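Local coordinates for protein putative tryptophan halogenase (PDB 6Y1W) that is a flavin-dependent halogenase that probably binds FAD and uses it to halogenate an aromatic substrate, perhaps of the tryptophan or indole type, at residues Y396-R401 and Q452-R457; R134-Y139 and W445-L450; F391-Y396 and M413-S418. One frame throughout, in Å; residues are numbered along the deposited sequence. Where two conformers were deposited one is given.

Contacts 1 and 3 share helix 371-397 and its residue Y396. Contact 1 joins the end of that helix to the end of helix 442-451, contact 2 rests helix 442-451 on the 3-10 turn and flanking loop of 134-139, and contact 3 sets helix 371-397 against the lead-in to helix 417-429. The centre of contact 1 is about 13 Å from that of contact 2 and about 12 Å from that of contact 3. Q452 OE1 of contact 1 lies 2.7 Å from H395 ND1 of contact 3, a probable hydrogen bond. E347, predicted to bind tryptophan, is about 7 Å from Q452, and the predicted catalytic K89 about 11 Å from Q447 of contact 2, side chain to side chain. R401 of contact 1 touches a bound butanediol.

Contact 1: residues Y396-R401 and Q452-R457; sequences YHATDR and QGIVPR. With BUD ((2S,3S)-butane-2,3-diol), chain J.
A398 and Q452 meet where two helices end: each is the first residue to leave helical geometry, after helices 371-397 and 442-451. The second helix closes in a Schellman motif, with G453, at positive phi, as C-prime residue, I454 N bonded to M449 O and G453 N to L450 O. Along 396-401, A398 is the first to touch. It brings CB to 4.0 Å from Q452 CB, while its carbonyl turns to the glutamine amide: Q452 NE2 donates to A398 O over 2.7 Å at 154°, in the carbonyl plane and almost exactly in the plane of the amide. With Q452 CG beside the backbone N (chi1 -60°) and the chain extended beyond it, the amide reaches across to the carbonyl just past helix 371-397, so a side chain at the end of helix 442-451 ties the two helix ends together. Its oxygen, OE1, bonds to Y104 OH as well as to H395, so both polar atoms of this buried amide are held. I454 CD1 approaches A398 CB at 4.1 Å, less surely, since I454 has two conformers. T399 forms an ST turn, OG1 accepting from R401 N at 2.9 Å, and also bonds to W97 O on strand 91-99. D400 reaches the second segment through water. Two waters each donate to its OD1: one also donates to Q452 O at 2.7 Å, the other to G453 O at 2.8 Å. Charge partners lie outside, R98 for D400 OD2 and D403 for R401 NH2. R401 takes no part in the pairing with 452-457; bent at chi3 (66°), it lines a pocket that holds a butanediol in this crystal, where NH2 donates to butanediol O2, 2.9 Å away at the guanidinium edge.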
loop_
_atom_site.group_PDB
_atom_site.type_symbol
_atom_site.label_atom_id
_atom_site.label_comp_id
_atom_site.label_asym_id
_atom_site.label_seq_id
_atom_site.Cartn_x
_atom_site.Cartn_y
_atom_site.Cartn_z
ATOM N N TYR A 396 -3.916 23.575 -8.577
ATOM C CA TYR A 396 -4.732 24.721 -8.962
ATOM C C TYR A 396 -5.533 25.265 -7.790
ATOM O O TYR A 396 -5.770 26.481 -7.730
ATOM C CB TYR A 396 -5.694 24.337 -10.094
ATOM C CG TYR A 396 -4.991 24.212 -11.420
ATOM C CD1 TYR A 396 -4.659 25.340 -12.146
ATOM C CD2 TYR A 396 -4.667 22.957 -11.959
ATOM C CE1 TYR A 396 -4.028 25.258 -13.383
ATOM C CE2 TYR A 396 -4.013 22.878 -13.200
ATOM C CZ TYR A 396 -3.717 24.032 -13.898
ATOM O OH TYR A 396 -3.101 24.004 -15.122
ATOM N N HIS A 397 -5.969 24.396 -6.870
ATOM C CA HIS A 397 -6.884 24.816 -5.804
ATOM C C HIS A 397 -6.163 25.439 -4.627
ATOM O O HIS A 397 -6.708 26.350 -3.988
ATOM C CB HIS A 397 -7.708 23.616 -5.309
ATOM C CG HIS A 397 -8.866 23.990 -4.418
ATOM N ND1 HIS A 397 -9.880 24.824 -4.846
ATOM C CD2 HIS A 397 -9.192 23.603 -3.158
ATOM C CE1 HIS A 397 -10.789 24.930 -3.880
ATOM N NE2 HIS A 397 -10.399 24.206 -2.846
ATOM N N ALA A 398 -4.963 24.952 -4.303
ATOM C CA ALA A 398 -4.186 25.490 -3.184
ATOM C C ALA A 398 -3.396 26.694 -3.690
ATOM O O ALA A 398 -2.286 26.565 -4.206
ATOM C CB ALA A 398 -3.284 24.417 -2.594
ATOM N N THR A 399 -3.979 27.895 -3.588
ATOM C CA THR A 399 -3.278 29.066 -4.105
ATOM C C THR A 399 -3.763 30.285 -3.345
ATOM O O THR A 399 -4.928 30.333 -2.929
ATOM C CB THR A 399 -3.477 29.290 -5.622
ATOM O OG1 THR A 399 -2.733 30.452 -6.003
ATOM C CG2 THR A 399 -4.970 29.492 -5.983
ATOM N N ASP A 400 -2.856 31.250 -3.156
ATOM C CA ASP A 400 -3.216 32.580 -2.660
ATOM C C ASP A 400 -3.680 33.511 -3.773
ATOM O O ASP A 400 -4.182 34.614 -3.482
ATOM C CB ASP A 400 -2.036 33.247 -1.945
ATOM C CG ASP A 400 -1.595 32.515 -0.693
ATOM O OD1 ASP A 400 -2.356 31.690 -0.136
ATOM O OD2 ASP A 400 -0.469 32.800 -0.263
ATOM N N ARG A 401 -3.536 33.100 -5.023
ATOM C CA ARG A 401 -3.791 33.997 -6.140
ATOM C C ARG A 401 -5.271 34.321 -6.270
ATOM O O ARG A 401 -6.116 33.419 -6.304
ATOM C CB ARG A 401 -3.272 33.383 -7.433
ATOM C CG ARG A 401 -1.736 33.245 -7.416
ATOM C CD ARG A 401 -1.188 32.875 -8.811
ATOM N NE ARG A 401 -1.381 33.924 -9.819
ATOM C CZ ARG A 401 -0.749 33.950 -10.994
ATOM N NH1 ARG A 401 0.128 32.987 -11.299
ATOM N NH2 ARG A 401 -1.008 34.916 -11.887
ATOM N N GLN A 452 2.555 25.601 -1.564
ATOM C CA GLN A 452 1.438 26.365 -2.076
ATOM C C GLN A 452 0.607 27.000 -0.961
ATOM O O GLN A 452 -0.481 27.513 -1.230
ATOM C CB GLN A 452 0.594 25.509 -3.006
ATOM C CG GLN A 452 1.494 25.039 -4.178
ATOM C CD GLN A 452 0.818 24.767 -5.501
ATOM O OE1 GLN A 452 1.464 24.207 -6.388
ATOM N NE2 GLN A 452 -0.431 25.210 -5.682
ATOM N N GLY A 453 1.128 27.039 0.260
ATOM C CA GLY A 453 0.606 27.953 1.267
ATOM C C GLY A 453 -0.421 27.400 2.215
ATOM O O GLY A 453 -1.124 28.190 2.868
ATOM N N ILE A 454 -0.568 26.083 2.301
ATOM C CA ILE A 454 -1.378 25.498 3.366
ATOM C C ILE A 454 -0.535 25.497 4.636
ATOM O O ILE A 454 0.547 24.906 4.677
ATOM C CB ILE A 454 -1.835 24.080 2.998
ATOM C CG1 ILE A 454 -2.481 24.054 1.604
ATOM C CG2 ILE A 454 -2.795 23.547 4.068
ATOM C CD1 ILE A 454 -3.698 24.978 1.417
ATOM N N VAL A 455 -1.021 26.170 5.678
ATOM C CA VAL A 455 -0.230 26.363 6.886
ATOM C C VAL A 455 -0.829 25.515 8.004
ATOM O O VAL A 455 -1.915 25.839 8.495
ATOM C CB VAL A 455 -0.200 27.840 7.306
ATOM C CG1 VAL A 455 0.753 28.005 8.473
ATOM C CG2 VAL A 455 0.193 28.716 6.122
ATOM N N PRO A 456 -0.146 24.472 8.466
ATOM C CA PRO A 456 -0.699 23.642 9.547
ATOM C C PRO A 456 -0.956 24.457 10.805
ATOM O O PRO A 456 -0.123 25.270 11.225
ATOM C CB PRO A 456 0.383 22.595 9.778
ATOM C CG PRO A 456 1.015 22.461 8.371
ATOM C CD PRO A 456 1.050 23.860 7.858
ATOM N N ARG A 457 -2.133 24.249 11.385
ATOM C CA ARG A 457 -2.492 24.926 12.632
ATOM C C ARG A 457 -1.863 24.276 13.853
ATOM O O ARG A 457 -1.682 24.946 14.872
ATOM C CB ARG A 457 -4.009 24.957 12.810
ATOM C CG ARG A 457 -4.761 25.701 11.725
ATOM C CD ARG A 457 -6.215 25.852 12.109
ATOM N NE ARG A 457 -7.111 25.366 11.070
ATOM C CZ ARG A 457 -7.723 26.158 10.196
ATOM N NH1 ARG A 457 -7.534 27.473 10.247
ATOM N NH2 ARG A 457 -8.523 25.634 9.276
HETATM C C1 BUD J . 3.593 37.884 -14.110
HETATM O O1 BUD J . 1.568 37.585 -15.453
HETATM C C2 BUD J . 2.539 36.930 -14.674
HETATM O O2 BUD J . 0.666 35.656 -14.081
HETATM C C3 BUD J . 1.778 36.288 -13.524
HETATM C C4 BUD J . 2.627 35.218 -12.839
HETATM O O HOH W 1 -2.731 28.870 -0.544
HETATM O O HOH W 2 -1.260 30.983 2.403
#

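Contact 2: residues R134-Y139 and W445-L450; sequences RDFGDY and WIQVML
F136, at the start of the 3-10 turn 136-138, points its ring at helix 442-451, where I446, Q447 and L450 receive it: a single ring packed on three side chains of one helical turn. Its CB is directed at the helix, and CG, trans to the backbone N (chi1 -166°), carries the ring out to the helix surface. CG is the first atom to touch, 4.0 Å from L450 CD1. That methyl stands over the ring rather than beside it: CD1 of L450 is 3.9 Å from the F136 ring centroid and 10° off the normal, a CH-pi contact on one face. F136 CD1 and CD2 are both under the same methyl, CD2 at 3.9 Å. F136 CE2 stays under it too but is nearest to I446 CG2, 3.7 Å, with Q447 CG at the ring edge, 4.1 Å from CE2. The outermost atom, CZ, approaches I446 CG2 to 3.6 Å, obliquely to the ring; the side chains of I446 and F136 cross at about a right angle. The Q447 amide looks elsewhere, OE1 to S107 N and NE2 to T111 OG1. The segment that presents the ring is braced from within. D135 OD2 accepts from G137 N in an Asx turn, over 2.9 Å, and R134 NE and NH2 both bond to D138 OD2, side-on, in a salt bridge. Around this joint, W124 of helix 120-129 meets the F136 ring edge-to-face, T111 touches it from a loop, F426 of helix 417-429 touches L450, and S107, at the end of strand 102-107, anchors Q447; helix 468-486 packs on Y139.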
loop_
_atom_site.group_PDB
_atom_site.type_symbol
_atom_site.label_atom_id
_atom_site.label_comp_id
_atom_site.label_asym_id
_atom_site.label_seq_id
_atom_site.Cartn_x
_atom_site.Cartn_y
_atom_site.Cartn_z
ATOM N N ARG A 134 15.254 26.508 9.001
ATOM C CA ARG A 134 15.544 27.057 7.681
ATOM C C ARG A 134 14.427 26.675 6.721
ATOM O O ARG A 134 13.477 25.994 7.098
ATOM C CB ARG A 134 16.898 26.571 7.202
ATOM C CG ARG A 134 17.963 26.959 8.212
ATOM C CD ARG A 134 19.292 26.564 7.767
ATOM N NE ARG A 134 19.478 26.877 6.356
ATOM C CZ ARG A 134 20.487 27.606 5.895
ATOM N NH1 ARG A 134 21.392 28.089 6.745
ATOM N NH2 ARG A 134 20.587 27.849 4.597
ATOM N N ASP A 135 14.492 27.168 5.482
ATOM C CA ASP A 135 13.512 26.751 4.480
ATOM C C ASP A 135 13.401 25.226 4.458
ATOM O O ASP A 135 14.405 24.517 4.531
ATOM C CB ASP A 135 13.909 27.251 3.087
ATOM C CG ASP A 135 12.802 27.024 2.047
ATOM O OD1 ASP A 135 11.886 27.865 1.973
ATOM O OD2 ASP A 135 12.828 26.002 1.322
ATOM N N PHE A 136 12.164 24.727 4.337
ATOM C CA PHE A 136 11.922 23.290 4.287
ATOM C C PHE A 136 12.796 22.602 3.248
ATOM O O PHE A 136 13.255 21.477 3.465
ATOM C CB PHE A 136 10.441 23.033 3.966
ATOM C CG PHE A 136 9.994 21.608 4.215
ATOM C CD1 PHE A 136 10.058 21.071 5.482
ATOM C CD2 PHE A 136 9.466 20.828 3.181
ATOM C CE1 PHE A 136 9.637 19.774 5.744
ATOM C CE2 PHE A 136 9.047 19.525 3.423
ATOM C CZ PHE A 136 9.136 18.987 4.699
ATOM N N GLY A 137 13.046 23.270 2.111
ATOM C CA GLY A 137 13.826 22.632 1.047
ATOM C C GLY A 137 15.277 22.371 1.411
ATOM O O GLY A 137 15.901 21.478 0.832
ATOM N N ASP A 138 15.829 23.115 2.385
ATOM C CA ASP A 138 17.219 22.923 2.789
ATOM C C ASP A 138 17.496 21.554 3.387
ATOM O O ASP A 138 18.666 21.190 3.544
ATOM C CB ASP A 138 17.649 23.969 3.838
ATOM C CG ASP A 138 17.827 25.360 3.227
ATOM O OD1 ASP A 138 17.615 25.499 2.012
ATOM O OD2 ASP A 138 18.139 26.334 3.951
ATOM N N TYR A 139 16.466 20.783 3.712
ATOM C CA TYR A 139 16.638 19.491 4.359
ATOM C C TYR A 139 16.442 18.313 3.404
ATOM O O TYR A 139 16.323 17.183 3.865
ATOM C CB TYR A 139 15.686 19.403 5.569
ATOM C CG TYR A 139 15.899 20.591 6.495
ATOM C CD1 TYR A 139 16.967 20.592 7.407
ATOM C CD2 TYR A 139 15.041 21.690 6.467
ATOM C CE1 TYR A 139 17.179 21.697 8.239
ATOM C CE2 TYR A 139 15.265 22.801 7.310
ATOM C CZ TYR A 139 16.328 22.769 8.194
ATOM O OH TYR A 139 16.591 23.851 9.022
ATOM N N TRP A 445 3.029 15.226 -1.032
ATOM C CA TRP A 445 1.910 15.948 -0.414
ATOM C C TRP A 445 2.425 17.085 0.476
ATOM O O TRP A 445 1.883 18.207 0.449
ATOM C CB TRP A 445 1.053 14.985 0.435
ATOM C CG TRP A 445 0.172 14.089 -0.356
ATOM C CD1 TRP A 445 0.375 12.751 -0.599
ATOM C CD2 TRP A 445 -1.072 14.427 -0.994
ATOM N NE1 TRP A 445 -0.652 12.249 -1.346
ATOM C CE2 TRP A 445 -1.549 13.252 -1.621
ATOM C CE3 TRP A 445 -1.818 15.609 -1.101
ATOM C CZ2 TRP A 445 -2.753 13.216 -2.341
ATOM C CZ3 TRP A 445 -3.011 15.581 -1.830
ATOM C CH2 TRP A 445 -3.470 14.387 -2.439
ATOM N N ILE A 446 3.470 16.810 1.271
ATOM C CA ILE A 446 3.999 17.824 2.184
ATOM C C ILE A 446 4.640 18.962 1.406
ATOM O O ILE A 446 4.328 20.131 1.627
ATOM C CB ILE A 446 5.018 17.216 3.168
ATOM C CG1 ILE A 446 4.393 16.106 4.006
ATOM C CG2 ILE A 446 5.660 18.308 4.042
ATOM C CD1 ILE A 446 5.456 15.249 4.696
ATOM N N GLN A 447 5.534 18.643 0.465
ATOM C CA GLN A 447 6.214 19.724 -0.253
ATOM C C GLN A 447 5.222 20.597 -1.016
ATOM O O GLN A 447 5.349 21.832 -1.036
ATOM C CB GLN A 447 7.272 19.172 -1.209
ATOM C CG GLN A 447 8.515 18.588 -0.525
ATOM C CD GLN A 447 9.595 18.293 -1.576
ATOM O OE1 GLN A 447 9.322 18.329 -2.742
ATOM N NE2 GLN A 447 10.811 18.003 -1.134
ATOM N N VAL A 448 4.244 19.984 -1.680
ATOM C CA VAL A 448 3.325 20.791 -2.474
ATOM C C VAL A 448 2.357 21.569 -1.581
ATOM O O VAL A 448 2.070 22.744 -1.854
ATOM C CB VAL A 448 2.595 19.895 -3.483
ATOM C CG1 VAL A 448 1.512 20.650 -4.179
ATOM C CG2 VAL A 448 3.656 19.406 -4.504
ATOM N N MET A 449 1.814 20.945 -0.526
ATOM C CA MET A 449 0.886 21.724 0.306
ATOM C C MET A 449 1.608 22.835 1.065
ATOM O O MET A 449 1.111 23.971 1.112
ATOM C CB MET A 449 0.095 20.825 1.253
ATOM C CG MET A 449 -0.912 20.031 0.441
ATOM S SD MET A 449 -2.162 19.201 1.479
ATOM C CE MET A 449 -1.198 17.849 2.127
ATOM N N LEU A 450 2.798 22.567 1.629
ATOM C CA LEU A 450 3.523 23.665 2.271
ATOM C C LEU A 450 3.918 24.714 1.239
ATOM O O LEU A 450 3.807 25.933 1.492
ATOM C CB LEU A 450 4.785 23.138 2.951
ATOM C CG LEU A 450 4.696 22.525 4.330
ATOM C CD1 LEU A 450 6.099 22.028 4.722
ATOM C CD2 LEU A 450 4.180 23.577 5.322
#

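Contact 3: residues F391-Y396 and M413-S418; sequences FVILHY and MEIPDS
I393 packs against M413, I415 and P416, and everything between the two segments is apolar: one branched side chain on a helix fits against three on the extended chain 413-416, which links helix 405-412 to helix 417-429. Methyl-to-methyl contacts come first. I393 CG2 lies 3.8 Å from M413 CE and 4.0 Å from I415 CG2, so this one branch serves two partners, whose side chains cross that of I393 obliquely. M413 has CG in the crowded position between its backbone N and carbonyl carbon (chi1 67°), then runs extended, which brings its terminal methyl to the isoleucine. The other apolar contact is end-on: I393 CD1 meets P416 CG and CD, 3.9 Å from each. The two branches of I393 divide the task: CG2 faces residues 413 and 415, and CD1 faces the proline in the N-cap position of helix 417-429. Polar ties run beside these contacts. S418 OG bonds to D390 OD2, joining the start of helix 417-429 to helix 371-397 one residue before F391, and H395 NE2 bonds to E347 OE2, a residue predicted to bind tryptophan. Aromatic partners line the same helix: F391 stacks on F440 and meets W445 edge-to-face, H395 stacks on F94, and Y396 meets W97 edge-to-face. Helix 371-397 packs with I393 on L419 of helix 417-429 and on W243 in a loop, and with F391, L394 and H395 on V448 of helix 442-451, while F94 and W97 belong to strand 91-99.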
loop_
_atom_site.group_PDB
_atom_site.type_symbol
_atom_site.label_atom_id
_atom_site.label_comp_id
_atom_site.label_asym_id
_atom_site.label_seq_id
_atom_site.Cartn_x
_atom_site.Cartn_y
_atom_site.Cartn_z
ATOM N N PHE A 391 -4.152 15.069 -7.055
ATOM C CA PHE A 391 -2.917 15.802 -6.842
ATOM C C PHE A 391 -2.751 16.921 -7.874
ATOM O O PHE A 391 -2.199 17.990 -7.560
ATOM C CB PHE A 391 -1.729 14.826 -6.898
ATOM C CG PHE A 391 -0.498 15.340 -6.154
ATOM C CD1 PHE A 391 -0.339 15.070 -4.801
ATOM C CD2 PHE A 391 0.482 16.086 -6.820
ATOM C CE1 PHE A 391 0.791 15.552 -4.113
ATOM C CE2 PHE A 391 1.594 16.555 -6.155
ATOM C CZ PHE A 391 1.762 16.291 -4.800
ATOM N N VAL A 392 -3.200 16.686 -9.113
ATOM C CA VAL A 392 -3.183 17.731 -10.125
ATOM C C VAL A 392 -4.138 18.845 -9.727
ATOM O O VAL A 392 -3.787 20.032 -9.783
ATOM C CB VAL A 392 -3.520 17.125 -11.495
ATOM C CG1 VAL A 392 -3.741 18.227 -12.578
ATOM C CG2 VAL A 392 -2.421 16.114 -11.915
ATOM N N ILE A 393 -5.334 18.473 -9.242
ATOM C CA ILE A 393 -6.286 19.490 -8.775
ATOM C C ILE A 393 -5.700 20.313 -7.646
ATOM O O ILE A 393 -5.876 21.549 -7.593
ATOM C CB ILE A 393 -7.596 18.826 -8.334
ATOM C CG1 ILE A 393 -8.295 18.211 -9.539
ATOM C CG2 ILE A 393 -8.549 19.880 -7.746
ATOM C CD1 ILE A 393 -9.444 17.264 -9.159
ATOM N N LEU A 394 -4.971 19.657 -6.738
ATOM C CA LEU A 394 -4.332 20.363 -5.640
ATOM C C LEU A 394 -3.492 21.547 -6.119
ATOM O O LEU A 394 -3.514 22.623 -5.506
ATOM C CB LEU A 394 -3.470 19.367 -4.869
ATOM C CG LEU A 394 -2.528 19.967 -3.854
ATOM C CD1 LEU A 394 -3.270 20.689 -2.702
ATOM C CD2 LEU A 394 -1.645 18.874 -3.291
ATOM N N HIS A 395 -2.771 21.381 -7.233
ATOM C CA HIS A 395 -1.908 22.467 -7.707
ATOM C C HIS A 395 -2.700 23.728 -8.051
ATOM O O HIS A 395 -2.193 24.838 -7.859
ATOM C CB HIS A 395 -1.115 21.993 -8.925
ATOM C CG HIS A 395 0.171 21.307 -8.572
ATOM N ND1 HIS A 395 1.180 21.953 -7.877
ATOM C CD2 HIS A 395 0.614 20.044 -8.810
ATOM C CE1 HIS A 395 2.198 21.117 -7.712
ATOM N NE2 HIS A 395 1.888 19.958 -8.276
ATOM N N TYR A 396 -3.916 23.575 -8.577
ATOM C CA TYR A 396 -4.732 24.721 -8.962
ATOM C C TYR A 396 -5.533 25.265 -7.790
ATOM O O TYR A 396 -5.770 26.481 -7.730
ATOM C CB TYR A 396 -5.694 24.337 -10.094
ATOM C CG TYR A 396 -4.991 24.212 -11.420
ATOM C CD1 TYR A 396 -4.659 25.340 -12.146
ATOM C CD2 TYR A 396 -4.667 22.957 -11.959
ATOM C CE1 TYR A 396 -4.028 25.258 -13.383
ATOM C CE2 TYR A 396 -4.013 22.878 -13.200
ATOM C CZ TYR A 396 -3.717 24.032 -13.898
ATOM O OH TYR A 396 -3.101 24.004 -15.122
ATOM N N MET A 413 -13.642 26.884 -6.549
ATOM C CA MET A 413 -14.413 25.761 -7.087
ATOM C C MET A 413 -14.633 24.689 -6.022
ATOM O O MET A 413 -13.824 24.514 -5.102
ATOM C CB MET A 413 -13.674 25.162 -8.293
ATOM C CG MET A 413 -12.375 24.491 -7.923
ATOM S SD MET A 413 -11.561 23.741 -9.379
ATOM C CE MET A 413 -9.997 23.321 -8.670
ATOM N N GLU A 414 -15.716 23.916 -6.178
ATOM C CA GLU A 414 -15.851 22.699 -5.387
ATOM C C GLU A 414 -14.816 21.670 -5.846
ATOM O O GLU A 414 -14.404 21.677 -7.002
ATOM C CB GLU A 414 -17.251 22.115 -5.547
ATOM C CG GLU A 414 -18.347 23.065 -5.103
ATOM C CD GLU A 414 -18.211 23.455 -3.642
ATOM O OE1 GLU A 414 -18.156 22.543 -2.784
ATOM O OE2 GLU A 414 -18.143 24.674 -3.352
ATOM N N ILE A 415 -14.369 20.831 -4.914
ATOM C CA ILE A 415 -13.338 19.832 -5.215
ATOM C C ILE A 415 -13.791 18.456 -4.738
ATOM O O ILE A 415 -14.707 18.331 -3.905
ATOM C CB ILE A 415 -11.986 20.202 -4.572
ATOM C CG1 ILE A 415 -12.150 20.431 -3.057
ATOM C CG2 ILE A 415 -11.401 21.409 -5.347
ATOM C CD1 ILE A 415 -10.795 20.407 -2.245
ATOM N N PRO A 416 -13.154 17.392 -5.233
ATOM C CA PRO A 416 -13.510 16.046 -4.753
ATOM C C PRO A 416 -13.307 15.925 -3.255
ATOM O O PRO A 416 -12.332 16.429 -2.692
ATOM C CB PRO A 416 -12.560 15.115 -5.516
ATOM C CG PRO A 416 -12.128 15.896 -6.725
ATOM C CD PRO A 416 -12.079 17.344 -6.236
ATOM N N ASP A 417 -14.244 15.213 -2.606
ATOM C CA ASP A 417 -14.149 15.010 -1.171
ATOM C C ASP A 417 -12.833 14.347 -0.787
ATOM O O ASP A 417 -12.296 14.601 0.307
ATOM C CB ASP A 417 -15.315 14.116 -0.701
ATOM C CG ASP A 417 -16.653 14.862 -0.667
ATOM O OD1 ASP A 417 -16.648 16.104 -0.526
ATOM O OD2 ASP A 417 -17.705 14.201 -0.763
ATOM N N SER A 418 -12.322 13.475 -1.660
ATOM C CA SER A 418 -11.067 12.777 -1.373
ATOM C C SER A 418 -9.920 13.774 -1.232
ATOM O O SER A 418 -9.067 13.628 -0.349
ATOM C CB SER A 418 -10.772 11.742 -2.478
ATOM O OG SER A 418 -10.840 12.281 -3.816
#